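Local coordinates for aminofutalosine deaminase (Helicobacter pylori, PDB 7LKK), which catalyses the metal-dependent hydrolytic deamination of aminofutalosine in the menaquinone pathway, and probably deaminates adenosine as well, at residues Ile76-Asn87 with Val325-Leu336; Val130-Leu140 with Leu151-Leu160. One frame throughout, in Å; residues are numbered along the deposited sequence.

Interaction 1: residues Ile76-Asn87 with Val325-Leu336. With FE (Fe (III) ion), chain E; MCF ((8R)-3-(5-S-methyl-5-thio-beta-D-ribofuranosyl)-3,6,7,8-tetrahydroimidazo[4,5-d][1,3]diazepin-8-ol), chain J.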
loop_
_atom_site.group_PDB
_atom_site.type_symbol
_atom_site.label_atom_id
_atom_site.label_comp_id
_atom_site.label_asym_id
_atom_site.label_seq_id
_atom_site.Cartn_x
_atom_site.Cartn_y
_atom_site.Cartn_z
ATOM N N ILE A 76 -12.656 -3.005 -14.268
ATOM C CA ILE A 76 -13.934 -3.362 -13.667
ATOM C C ILE A 76 -13.720 -3.439 -12.162
ATOM O O ILE A 76 -12.840 -4.172 -11.692
ATOM C CB ILE A 76 -14.481 -4.689 -14.214
ATOM C CG1 ILE A 76 -14.896 -4.540 -15.682
ATOM C CG2 ILE A 76 -15.666 -5.156 -13.378
ATOM C CD1 ILE A 76 -13.802 -4.880 -16.670
ATOM N N ASN A 77 -14.504 -2.670 -11.411
ATOM C CA ASN A 77 -14.473 -2.679 -9.949
ATOM C C ASN A 77 -15.755 -3.371 -9.496
ATOM O O ASN A 77 -16.813 -2.744 -9.417
ATOM C CB ASN A 77 -14.355 -1.262 -9.392
ATOM C CG ASN A 77 -14.104 -1.242 -7.894
ATOM O OD1 ASN A 77 -13.906 -2.285 -7.272
ATOM N ND2 ASN A 77 -14.112 -0.050 -7.308
ATOM N N ALA A 78 -15.653 -4.667 -9.198
ATOM C CA ALA A 78 -16.823 -5.530 -9.085
ATOM C C ALA A 78 -17.550 -5.425 -7.752
ATOM O O ALA A 78 -18.602 -6.056 -7.601
ATOM C CB ALA A 78 -16.419 -6.988 -9.321
ATOM N N HIS A 79 -17.031 -4.666 -6.786
ATOM C CA HIS A 79 -17.643 -4.619 -5.459
ATOM C C HIS A 79 -17.286 -3.299 -4.789
ATOM O O HIS A 79 -16.145 -3.112 -4.356
ATOM C CB HIS A 79 -17.185 -5.801 -4.607
ATOM C CG HIS A 79 -17.902 -5.917 -3.297
ATOM N ND1 HIS A 79 -19.131 -6.528 -3.175
ATOM C CD2 HIS A 79 -17.561 -5.504 -2.053
ATOM C CE1 HIS A 79 -19.517 -6.488 -1.913
ATOM N NE2 HIS A 79 -18.582 -5.872 -1.212
ATOM N N THR A 80 -18.257 -2.391 -4.696
ATOM C CA THR A 80 -18.075 -1.157 -3.947
ATOM C C THR A 80 -19.399 -0.774 -3.299
ATOM O O THR A 80 -20.470 -1.213 -3.724
ATOM C CB THR A 80 -17.559 -0.018 -4.835
ATOM O OG1 THR A 80 -17.263 1.125 -4.023
ATOM C CG2 THR A 80 -18.601 0.359 -5.872
ATOM N N HIS A 81 -19.310 0.054 -2.260
ATOM C CA HIS A 81 -20.470 0.577 -1.536
ATOM C C HIS A 81 -20.436 2.101 -1.623
ATOM O O HIS A 81 -19.845 2.764 -0.768
ATOM C CB HIS A 81 -20.478 0.117 -0.074
ATOM C CG HIS A 81 -20.451 -1.368 0.101
ATOM N ND1 HIS A 81 -21.553 -2.091 0.503
ATOM C CD2 HIS A 81 -19.447 -2.265 -0.047
ATOM C CE1 HIS A 81 -21.233 -3.370 0.585
ATOM N NE2 HIS A 81 -19.961 -3.503 0.255
ATOM N N PHE A 82 -21.069 2.655 -2.661
ATOM C CA PHE A 82 -21.048 4.102 -2.851
ATOM C C PHE A 82 -21.770 4.837 -1.730
ATOM O O PHE A 82 -21.393 5.963 -1.385
ATOM C CB PHE A 82 -21.670 4.468 -4.199
ATOM C CG PHE A 82 -20.742 4.285 -5.365
ATOM C CD1 PHE A 82 -19.652 5.122 -5.540
ATOM C CD2 PHE A 82 -20.967 3.284 -6.294
ATOM C CE1 PHE A 82 -18.800 4.957 -6.616
ATOM C CE2 PHE A 82 -20.119 3.116 -7.374
ATOM C CZ PHE A 82 -19.034 3.953 -7.533
ATOM N N GLU A 83 -22.805 4.224 -1.148
ATOM C CA GLU A 83 -23.598 4.902 -0.128
ATOM C C GLU A 83 -22.785 5.257 1.113
ATOM O O GLU A 83 -23.168 6.173 1.847
ATOM C CB GLU A 83 -24.800 4.038 0.262
ATOM C CG GLU A 83 -25.800 3.817 -0.866
ATOM C CD GLU A 83 -26.877 2.806 -0.508
ATOM O OE1 GLU A 83 -26.535 1.737 0.041
ATOM O OE2 GLU A 83 -28.065 3.080 -0.779
ATOM N N PHE A 84 -21.672 4.565 1.362
ATOM C CA PHE A 84 -20.821 4.834 2.514
ATOM C C PHE A 84 -19.649 5.753 2.179
ATOM O O PHE A 84 -18.641 5.742 2.892
ATOM C CB PHE A 84 -20.296 3.523 3.099
ATOM C CG PHE A 84 -21.340 2.703 3.798
ATOM C CD1 PHE A 84 -21.636 2.927 5.134
ATOM C CD2 PHE A 84 -22.017 1.700 3.125
ATOM C CE1 PHE A 84 -22.593 2.170 5.782
ATOM C CE2 PHE A 84 -22.976 0.940 3.768
ATOM C CZ PHE A 84 -23.263 1.176 5.098
ATOM N N SER A 85 -19.761 6.552 1.116
ATOM C CA SER A 85 -18.627 7.335 0.638
ATOM C C SER A 85 -18.244 8.482 1.568
ATOM O O SER A 85 -17.148 9.032 1.417
ATOM C CB SER A 85 -18.921 7.880 -0.760
ATOM O OG SER A 85 -18.950 6.836 -1.718
ATOM N N ASN A 86 -19.104 8.855 2.518
ATOM C CA ASN A 86 -18.763 9.920 3.455
ATOM C C ASN A 86 -17.688 9.506 4.449
ATOM O O ASN A 86 -17.040 10.378 5.039
ATOM C CB ASN A 86 -20.006 10.369 4.226
ATOM C CG ASN A 86 -20.758 11.486 3.535
ATOM O OD1 ASN A 86 -20.182 12.258 2.769
ATOM N ND2 ASN A 86 -22.054 11.584 3.811
ATOM N N ASN A 87 -17.483 8.206 4.642
ATOM C CA ASN A 87 -16.709 7.726 5.777
ATOM C C ASN A 87 -15.231 8.075 5.658
ATOM O O ASN A 87 -14.617 7.922 4.600
ATOM C CB ASN A 87 -16.858 6.214 5.926
ATOM C CG ASN A 87 -16.092 5.676 7.117
ATOM O OD1 ASN A 87 -16.211 6.194 8.226
ATOM N ND2 ASN A 87 -15.283 4.648 6.890
ATOM N N VAL A 325 -10.312 -8.320 -8.185
ATOM C CA VAL A 325 -9.872 -7.395 -7.144
ATOM C C VAL A 325 -10.783 -6.177 -7.145
ATOM O O VAL A 325 -10.997 -5.554 -8.192
ATOM C CB VAL A 325 -8.404 -6.984 -7.349
ATOM C CG1 VAL A 325 -7.947 -6.073 -6.211
ATOM C CG2 VAL A 325 -7.520 -8.216 -7.443
ATOM N N ALA A 326 -11.311 -5.828 -5.972
ATOM C CA ALA A 326 -12.243 -4.719 -5.825
ATOM C C ALA A 326 -11.858 -3.863 -4.625
ATOM O O ALA A 326 -11.173 -4.312 -3.703
ATOM C CB ALA A 326 -13.689 -5.213 -5.668
ATOM N N THR A 327 -12.321 -2.612 -4.649
ATOM C CA THR A 327 -11.952 -1.628 -3.636
ATOM C C THR A 327 -12.796 -1.719 -2.374
ATOM O O THR A 327 -12.382 -1.188 -1.338
ATOM C CB THR A 327 -12.085 -0.211 -4.198
ATOM O OG1 THR A 327 -13.446 0.023 -4.589
ATOM C CG2 THR A 327 -11.180 -0.023 -5.404
ATOM N N ASP A 328 -13.968 -2.356 -2.443
ATOM C CA ASP A 328 -14.995 -2.216 -1.415
ATOM C C ASP A 328 -15.393 -0.747 -1.331
ATOM O O ASP A 328 -15.166 0.016 -2.277
ATOM C CB ASP A 328 -14.513 -2.746 -0.058
ATOM C CG ASP A 328 -15.551 -3.608 0.639
ATOM O OD1 ASP A 328 -16.729 -3.561 0.234
ATOM O OD2 ASP A 328 -15.190 -4.326 1.596
ATOM N N GLY A 329 -15.988 -0.331 -0.218
ATOM C CA GLY A 329 -16.358 1.052 -0.025
ATOM C C GLY A 329 -15.392 1.779 0.898
ATOM O O GLY A 329 -14.521 1.186 1.529
ATOM N N LEU A 330 -15.564 3.103 0.960
ATOM C CA LEU A 330 -14.813 3.905 1.918
ATOM C C LEU A 330 -15.215 3.609 3.356
ATOM O O LEU A 330 -14.581 4.127 4.280
ATOM C CB LEU A 330 -14.989 5.395 1.616
ATOM C CG LEU A 330 -14.300 5.887 0.341
ATOM C CD1 LEU A 330 -14.563 7.369 0.107
ATOM C CD2 LEU A 330 -12.803 5.610 0.397
ATOM N N SER A 331 -16.263 2.806 3.563
ATOM C CA SER A 331 -16.555 2.276 4.889
ATOM C C SER A 331 -15.465 1.334 5.381
ATOM O O SER A 331 -15.388 1.070 6.587
ATOM C CB SER A 331 -17.903 1.552 4.877
ATOM O OG SER A 331 -18.100 0.864 3.653
ATOM N N SER A 332 -14.621 0.822 4.480
ATOM C CA SER A 332 -13.551 -0.094 4.862
ATOM C C SER A 332 -12.340 0.089 3.949
ATOM O O SER A 332 -11.685 -0.881 3.561
ATOM C CB SER A 332 -14.027 -1.548 4.832
ATOM O OG SER A 332 -14.677 -1.845 3.608
ATOM N N ASN A 333 -12.030 1.337 3.606
ATOM C CA ASN A 333 -10.891 1.643 2.749
ATOM C C ASN A 333 -10.590 3.128 2.883
ATOM O O ASN A 333 -11.403 3.905 3.388
ATOM C CB ASN A 333 -11.170 1.267 1.287
ATOM C CG ASN A 333 -9.915 0.854 0.535
ATOM O OD1 ASN A 333 -8.827 1.385 0.765
ATOM N ND2 ASN A 333 -10.066 -0.102 -0.378
ATOM N N ILE A 334 -9.402 3.513 2.419
ATOM C CA ILE A 334 -9.001 4.917 2.394
ATOM C C ILE A 334 -9.036 5.506 0.996
ATOM O O ILE A 334 -8.967 6.738 0.859
ATOM C CB ILE A 334 -7.601 5.121 3.011
ATOM C CG1 ILE A 334 -6.546 4.372 2.198
ATOM C CG2 ILE A 334 -7.585 4.679 4.466
ATOM C CD1 ILE A 334 -5.122 4.623 2.660
ATOM N N SER A 335 -9.145 4.679 -0.043
ATOM C CA SER A 335 -9.155 5.167 -1.412
ATOM C C SER A 335 -10.036 4.263 -2.260
ATOM O O SER A 335 -10.099 3.050 -2.042
ATOM C CB SER A 335 -7.738 5.224 -1.993
ATOM O OG SER A 335 -7.774 5.435 -3.392
ATOM N N LEU A 336 -10.716 4.866 -3.233
ATOM C CA LEU A 336 -11.507 4.120 -4.202
ATOM C C LEU A 336 -10.815 4.016 -5.553
ATOM O O LEU A 336 -11.409 3.505 -6.508
ATOM C CB LEU A 336 -12.892 4.750 -4.364
ATOM C CG LEU A 336 -13.834 4.598 -3.166
ATOM C CD1 LEU A 336 -15.269 4.882 -3.576
ATOM C CD2 LEU A 336 -13.717 3.211 -2.550
HETATM FE FE FE E . -18.866 -5.113 0.691
HETATM O O8 MCF J . -18.196 -5.612 2.465
HETATM C C8 MCF J . -17.793 -4.637 3.392
HETATM C C7 MCF J . -17.412 -5.232 4.744
HETATM N N6 MCF J . -18.194 -6.410 5.025
HETATM C C5 MCF J . -19.632 -6.360 4.884
HETATM N N4 MCF J . -20.412 -5.204 4.455
HETATM C C10 MCF J . -20.072 -3.808 4.084
HETATM C C9 MCF J . -18.831 -3.507 3.556
HETATM N N1 MCF J . -18.805 -2.204 3.312
HETATM C C2 MCF J . -19.978 -1.668 3.645
HETATM N N3 MCF J . -20.751 -2.655 4.106
HETATM C C1S MCF J . -22.147 -2.432 4.594
HETATM C C2S MCF J . -23.154 -3.507 4.124
HETATM O O2S MCF J . -23.626 -3.215 2.879
HETATM O O4S MCF J . -22.182 -2.511 5.871
HETATM C C4S MCF J . -23.692 -2.958 6.250
HETATM C C3S MCF J . -24.265 -3.380 5.160
HETATM O O3S MCF J . -25.275 -2.360 4.700
HETATM C C5S MCF J . -23.642 -4.066 7.288
HETATM S S5S MCF J . -25.117 -3.980 8.343
HETATM C C6S MCF J . -25.354 -5.579 9.170
HETATM O O HOH W 1 -13.204 -6.271 -9.440
HETATM O O HOH W 2 -17.966 4.279 -0.449
HETATM O O HOH W 3 -12.218 6.469 4.003
#
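H79 and H81, near the C-terminal end of a strand, converge with D328 of the facing loop on one iron(III) ion, a worked example of how metallo-dependent hydrolases set their metal at the mouth of a TIM barrel. H81 can be traced outward. Its CB stands near C2 of the bound coformycin inhibitor, and its CG comes within 3.6 Å of the same C2. The inhibitor's N1 sits over the centre of the imidazole face, 3.4 Å above its plane. ND1 and CE1 look onto the ribose oxygen O2S, while CD2 meets D328 OD1 at 3.0 Å, close to the ring plane. NE2, the tip, binds the iron at 2.0 Å, and H79 NE2 does so at 2.1 Å. D328 OD1 thus lies at the edges of two imidazoles, whose planes are turned about 50° from the carboxylate; it approaches the iron at a longer 2.7 Å. H221 and the inhibitor's O8 also bind the metal, and S302 is a further polar partner of the D328 carboxylate.

Behind this first shell, N77 extends CG opposite its own backbone N (chi1 -171°), laying its amide across T327. OD1 accepts from T327 N, and ND2 donates to T327 OG1 over 2.8 Å, in the amide plane and nearly straight. This two-point clasp fixes the amide's rotation. T80 OG1 donates to D328 O at 2.9 Å from above the carbonyl plane, while T327 OG1 takes an in-plane lone pair of that oxygen. Further out, N87 ND2 donates to L330 O. Strand 69-80 runs beside strand 130-137; helix 115-127 supplies Q125 to N77 ND2, and I297 of strand 294-298 packs against H79 and A326.

Interaction 2: residues Val130-Leu140 with Leu151-Leu160. With MCF ((8R)-3-(5-S-methyl-5-thio-beta-D-ribofuranosyl)-3,6,7,8-tetrahydroimidazo[4,5-d][1,3]diazepin-8-ol), chain J; EDO (1,2-ethanediol), chain F.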
loop_
_atom_site.group_PDB
_atom_site.type_symbol
_atom_site.label_atom_id
_atom_site.label_comp_id
_atom_site.label_asym_id
_atom_site.label_seq_id
_atom_site.Cartn_x
_atom_site.Cartn_y
_atom_site.Cartn_z
ATOM N N VAL A 130 -11.342 3.054 -14.215
ATOM C CA VAL A 130 -12.459 2.135 -14.021
ATOM C C VAL A 130 -13.600 2.534 -14.945
ATOM O O VAL A 130 -14.039 3.690 -14.944
ATOM C CB VAL A 130 -12.914 2.130 -12.551
ATOM C CG1 VAL A 130 -14.131 1.233 -12.372
ATOM C CG2 VAL A 130 -11.779 1.687 -11.643
ATOM N N GLY A 131 -14.076 1.579 -15.742
ATOM C CA GLY A 131 -15.180 1.823 -16.650
ATOM C C GLY A 131 -16.481 1.171 -16.218
ATOM O O GLY A 131 -17.562 1.582 -16.651
ATOM N N SER A 132 -16.392 0.149 -15.366
ATOM C CA SER A 132 -17.556 -0.615 -14.934
ATOM C C SER A 132 -17.464 -0.869 -13.438
ATOM O O SER A 132 -16.376 -1.119 -12.911
ATOM C CB SER A 132 -17.664 -1.953 -15.684
ATOM O OG SER A 132 -17.569 -1.768 -17.088
ATOM N N VAL A 133 -18.606 -0.807 -12.754
ATOM C CA VAL A 133 -18.652 -0.952 -11.305
ATOM C C VAL A 133 -19.759 -1.925 -10.922
ATOM O O VAL A 133 -20.849 -1.908 -11.503
ATOM C CB VAL A 133 -18.857 0.405 -10.596
ATOM C CG1 VAL A 133 -17.609 1.266 -10.721
ATOM C CG2 VAL A 133 -20.074 1.134 -11.155
ATOM N N GLY A 134 -19.462 -2.789 -9.955
ATOM C CA GLY A 134 -20.480 -3.544 -9.251
ATOM C C GLY A 134 -20.825 -2.836 -7.956
ATOM O O GLY A 134 -20.068 -2.911 -6.985
ATOM N N ALA A 135 -21.948 -2.124 -7.938
ATOM C CA ALA A 135 -22.312 -1.254 -6.826
ATOM C C ALA A 135 -23.306 -1.958 -5.910
ATOM O O ALA A 135 -24.434 -2.254 -6.319
ATOM C CB ALA A 135 -22.897 0.059 -7.344
ATOM N N ILE A 136 -22.891 -2.212 -4.674
ATOM C CA ILE A 136 -23.792 -2.750 -3.661
ATOM C C ILE A 136 -24.604 -1.604 -3.073
ATOM O O ILE A 136 -24.045 -0.589 -2.641
ATOM C CB ILE A 136 -23.008 -3.493 -2.569
ATOM C CG1 ILE A 136 -22.144 -4.596 -3.184
ATOM C CG2 ILE A 136 -23.964 -4.068 -1.531
ATOM C CD1 ILE A 136 -22.876 -5.905 -3.401
ATOM N N SER A 137 -25.924 -1.767 -3.043
ATOM C CA SER A 137 -26.816 -0.693 -2.633
ATOM C C SER A 137 -27.905 -1.244 -1.728
ATOM O O SER A 137 -28.523 -2.265 -2.045
ATOM C CB SER A 137 -27.446 -0.011 -3.852
ATOM O OG SER A 137 -28.230 1.099 -3.461
ATOM N N ASN A 138 -28.138 -0.560 -0.607
ATOM C CA ASN A 138 -29.222 -0.898 0.307
ATOM C C ASN A 138 -30.454 -0.024 0.130
ATOM O O ASN A 138 -31.560 -0.457 0.470
ATOM C CB ASN A 138 -28.745 -0.790 1.760
ATOM C CG ASN A 138 -27.610 -1.742 2.074
ATOM O OD1 ASN A 138 -26.540 -1.326 2.514
ATOM N ND2 ASN A 138 -27.839 -3.029 1.847
ATOM N N HIS A 139 -30.292 1.196 -0.389
ATOM C CA HIS A 139 -31.394 2.143 -0.493
ATOM C C HIS A 139 -31.472 2.851 -1.840
ATOM O O HIS A 139 -32.345 3.709 -2.014
ATOM C CB HIS A 139 -31.301 3.198 0.622
ATOM C CG HIS A 139 -31.185 2.619 1.998
ATOM N ND1 HIS A 139 -32.219 1.945 2.613
ATOM C CD2 HIS A 139 -30.158 2.617 2.882
ATOM C CE1 HIS A 139 -31.833 1.553 3.814
ATOM N NE2 HIS A 139 -30.586 1.947 4.002
ATOM N N LEU A 140 -30.576 2.539 -2.780
ATOM C CA LEU A 140 -30.578 3.117 -4.129
ATOM C C LEU A 140 -30.315 4.622 -4.121
ATOM O O LEU A 140 -30.730 5.337 -5.037
ATOM C CB LEU A 140 -31.888 2.811 -4.865
ATOM C CG LEU A 140 -32.333 1.348 -4.914
ATOM C CD1 LEU A 140 -33.601 1.203 -5.742
ATOM C CD2 LEU A 140 -31.225 0.461 -5.461
ATOM N N LEU A 151 -20.234 5.660 -16.397
ATOM C CA LEU A 151 -19.866 4.333 -15.923
ATOM C C LEU A 151 -20.903 3.288 -16.316
ATOM O O LEU A 151 -22.110 3.548 -16.298
ATOM C CB LEU A 151 -19.709 4.343 -14.401
ATOM C CG LEU A 151 -18.421 4.907 -13.807
ATOM C CD1 LEU A 151 -18.578 5.106 -12.305
ATOM C CD2 LEU A 151 -17.251 3.988 -14.108
ATOM N N ASN A 152 -20.425 2.100 -16.681
ATOM C CA ASN A 152 -21.286 0.925 -16.702
ATOM C C ASN A 152 -21.548 0.483 -15.267
ATOM O O ASN A 152 -20.612 0.327 -14.477
ATOM C CB ASN A 152 -20.640 -0.211 -17.492
ATOM C CG ASN A 152 -20.291 0.184 -18.912
ATOM O OD1 ASN A 152 -21.153 0.611 -19.682
ATOM N ND2 ASN A 152 -19.019 0.041 -19.270
ATOM N N ALA A 153 -22.818 0.299 -14.919
ATOM C CA ALA A 153 -23.192 0.024 -13.539
ATOM C C ALA A 153 -24.027 -1.244 -13.454
ATOM O O ALA A 153 -25.034 -1.379 -14.157
ATOM C CB ALA A 153 -23.964 1.201 -12.934
ATOM N N VAL A 154 -23.599 -2.168 -12.599
ATOM C CA VAL A 154 -24.418 -3.288 -12.155
ATOM C C VAL A 154 -24.732 -3.042 -10.686
ATOM O O VAL A 154 -23.859 -3.195 -9.821
ATOM C CB VAL A 154 -23.717 -4.637 -12.354
ATOM C CG1 VAL A 154 -24.598 -5.769 -11.845
ATOM C CG2 VAL A 154 -23.376 -4.844 -13.822
ATOM N N VAL A 155 -25.969 -2.652 -10.396
ATOM C CA VAL A 155 -26.363 -2.282 -9.041
ATOM C C VAL A 155 -26.972 -3.508 -8.370
ATOM O O VAL A 155 -28.023 -4.003 -8.790
ATOM C CB VAL A 155 -27.336 -1.098 -9.034
ATOM C CG1 VAL A 155 -27.908 -0.897 -7.639
ATOM C CG2 VAL A 155 -26.629 0.161 -9.504
ATOM N N PHE A 156 -26.299 -4.002 -7.337
ATOM C CA PHE A 156 -26.778 -5.123 -6.532
ATOM C C PHE A 156 -27.586 -4.550 -5.374
ATOM O O PHE A 156 -27.022 -4.024 -4.412
ATOM C CB PHE A 156 -25.613 -5.961 -6.010
ATOM C CG PHE A 156 -24.811 -6.648 -7.081
ATOM C CD1 PHE A 156 -23.805 -5.972 -7.755
ATOM C CD2 PHE A 156 -25.037 -7.979 -7.388
ATOM C CE1 PHE A 156 -23.058 -6.606 -8.731
ATOM C CE2 PHE A 156 -24.294 -8.618 -8.366
ATOM C CZ PHE A 156 -23.301 -7.931 -9.036
ATOM N N LEU A 157 -28.910 -4.641 -5.463
ATOM C CA LEU A 157 -29.759 -4.284 -4.331
ATOM C C LEU A 157 -29.584 -5.339 -3.247
ATOM O O LEU A 157 -29.967 -6.498 -3.433
ATOM C CB LEU A 157 -31.220 -4.175 -4.756
ATOM C CG LEU A 157 -32.175 -3.758 -3.634
ATOM C CD1 LEU A 157 -31.798 -2.392 -3.079
ATOM C CD2 LEU A 157 -33.620 -3.771 -4.104
ATOM N N GLU A 158 -29.010 -4.940 -2.116
ATOM C CA GLU A 158 -28.568 -5.869 -1.087
ATOM C C GLU A 158 -29.613 -5.976 0.014
ATOM O O GLU A 158 -30.045 -4.960 0.569
ATOM C CB GLU A 158 -27.232 -5.422 -0.498
ATOM C CG GLU A 158 -26.767 -6.249 0.679
ATOM C CD GLU A 158 -25.459 -5.745 1.248
ATOM O OE1 GLU A 158 -25.460 -4.660 1.865
ATOM O OE2 GLU A 158 -24.430 -6.430 1.070
ATOM N N PHE A 159 -29.998 -7.206 0.338
ATOM C CA PHE A 159 -31.017 -7.453 1.346
ATOM C C PHE A 159 -30.376 -7.672 2.710
ATOM O O PHE A 159 -29.389 -8.405 2.833
ATOM C CB PHE A 159 -31.871 -8.662 0.963
ATOM C CG PHE A 159 -32.948 -8.971 1.956
ATOM C CD1 PHE A 159 -34.147 -8.284 1.926
ATOM C CD2 PHE A 159 -32.756 -9.936 2.930
ATOM C CE1 PHE A 159 -35.140 -8.555 2.843
ATOM C CE2 PHE A 159 -33.743 -10.211 3.853
ATOM C CZ PHE A 159 -34.935 -9.520 3.807
ATOM N N LEU A 160 -30.944 -7.033 3.729
ATOM C CA LEU A 160 -30.563 -7.219 5.122
ATOM C C LEU A 160 -31.792 -7.641 5.915
ATOM O O LEU A 160 -32.875 -7.081 5.728
ATOM C CB LEU A 160 -29.982 -5.929 5.727
ATOM C CG LEU A 160 -28.530 -5.507 5.481
ATOM C CD1 LEU A 160 -27.585 -6.398 6.269
ATOM C CD2 LEU A 160 -28.161 -5.489 4.007
HETATM O O8 MCF J . -18.196 -5.612 2.465
HETATM C C8 MCF J . -17.793 -4.637 3.392
HETATM C C7 MCF J . -17.412 -5.232 4.744
HETATM N N6 MCF J . -18.194 -6.410 5.025
HETATM C C5 MCF J . -19.632 -6.360 4.884
HETATM N N4 MCF J . -20.412 -5.204 4.455
HETATM C C10 MCF J . -20.072 -3.808 4.084
HETATM C C9 MCF J . -18.831 -3.507 3.556
HETATM N N1 MCF J . -18.805 -2.204 3.312
HETATM C C2 MCF J . -19.978 -1.668 3.645
HETATM N N3 MCF J . -20.751 -2.655 4.106
HETATM C C1S MCF J . -22.147 -2.432 4.594
HETATM C C2S MCF J . -23.154 -3.507 4.124
HETATM O O2S MCF J . -23.626 -3.215 2.879
HETATM O O4S MCF J . -22.182 -2.511 5.871
HETATM C C4S MCF J . -23.692 -2.958 6.250
HETATM C C3S MCF J . -24.265 -3.380 5.160
HETATM O O3S MCF J . -25.275 -2.360 4.700
HETATM C C5S MCF J . -23.642 -4.066 7.288
HETATM S S5S MCF J . -25.117 -3.980 8.343
HETATM C C6S MCF J . -25.354 -5.579 9.170
HETATM C C1 EDO F . -27.404 0.959 5.723
HETATM O O1 EDO F . -26.461 0.995 4.645
HETATM C C2 EDO F . -27.603 -0.478 6.192
HETATM O O2 EDO F . -26.490 -0.886 6.994
#
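N138 swings its CG away from its carbonyl carbon (chi1 -61°), and E158 stretches out with CG opposite its backbone N (chi1 174°); the two side chains then lie alongside, pointing the same way, with amide and carboxylate planes only 25° apart. They crown a pair of neighbouring parallel strands in the TIM barrel, 130-137 and 152-159, linked through helix 143-147 as a beta-alpha-beta unit. Parallel pairing illustrates its own rule here: V133 N and V133 O bond to N152 O and V154 N, A135 then reaches V154 and F156, and S137 reaches F156 and E158.

Side chains alternate between the faces. On the face bearing I136, the CD1 of I136 rests 3.8 Å from F156 CB, and the F156 ring turns its edge to the backbone, CE1 lying 4.0 Å from G134 CA where no side chain intervenes. On the face bearing V155, L140 CD2 meets L157 CD1 at 3.8 Å. An ST motif, in which L140 N donates to S137 OG, shapes the turn leaving the first strand; E142 is a further hydrogen-bond partner of that hydroxyl.

At the pocket, N138 OD1 accepts from the inhibitor's O3S at 2.7 Å, and its ND2 also donates to E158 O. E158 OE1 is gripped twice: by the inhibitor's O2S at 2.5 Å and, on the anti lone pair, by N138 ND2 at 2.9 Å.

In the fold
Both contacts are buried, and both end on the same inhibitor at the mouth of the barrel. They meet directly through strands 69-80 and 130-137, where N77 O and G134 N lie 2.7 Å apart and T80 O and I136 N 2.8 Å apart, both probable hydrogen bonds. Interaction 2 joins strands close in sequence by regular backbone pairing, whereas interaction 1 brings together a strand end and a distant loop, relying largely on side-chain bonds and a shared metal. The chemistry divides accordingly: 76-87 with 325-336 holds the iron and packs mainly on the inhibitor's base-like end, while 130-140 with 151-160 hydrogen-bonds the ribose hydroxyls.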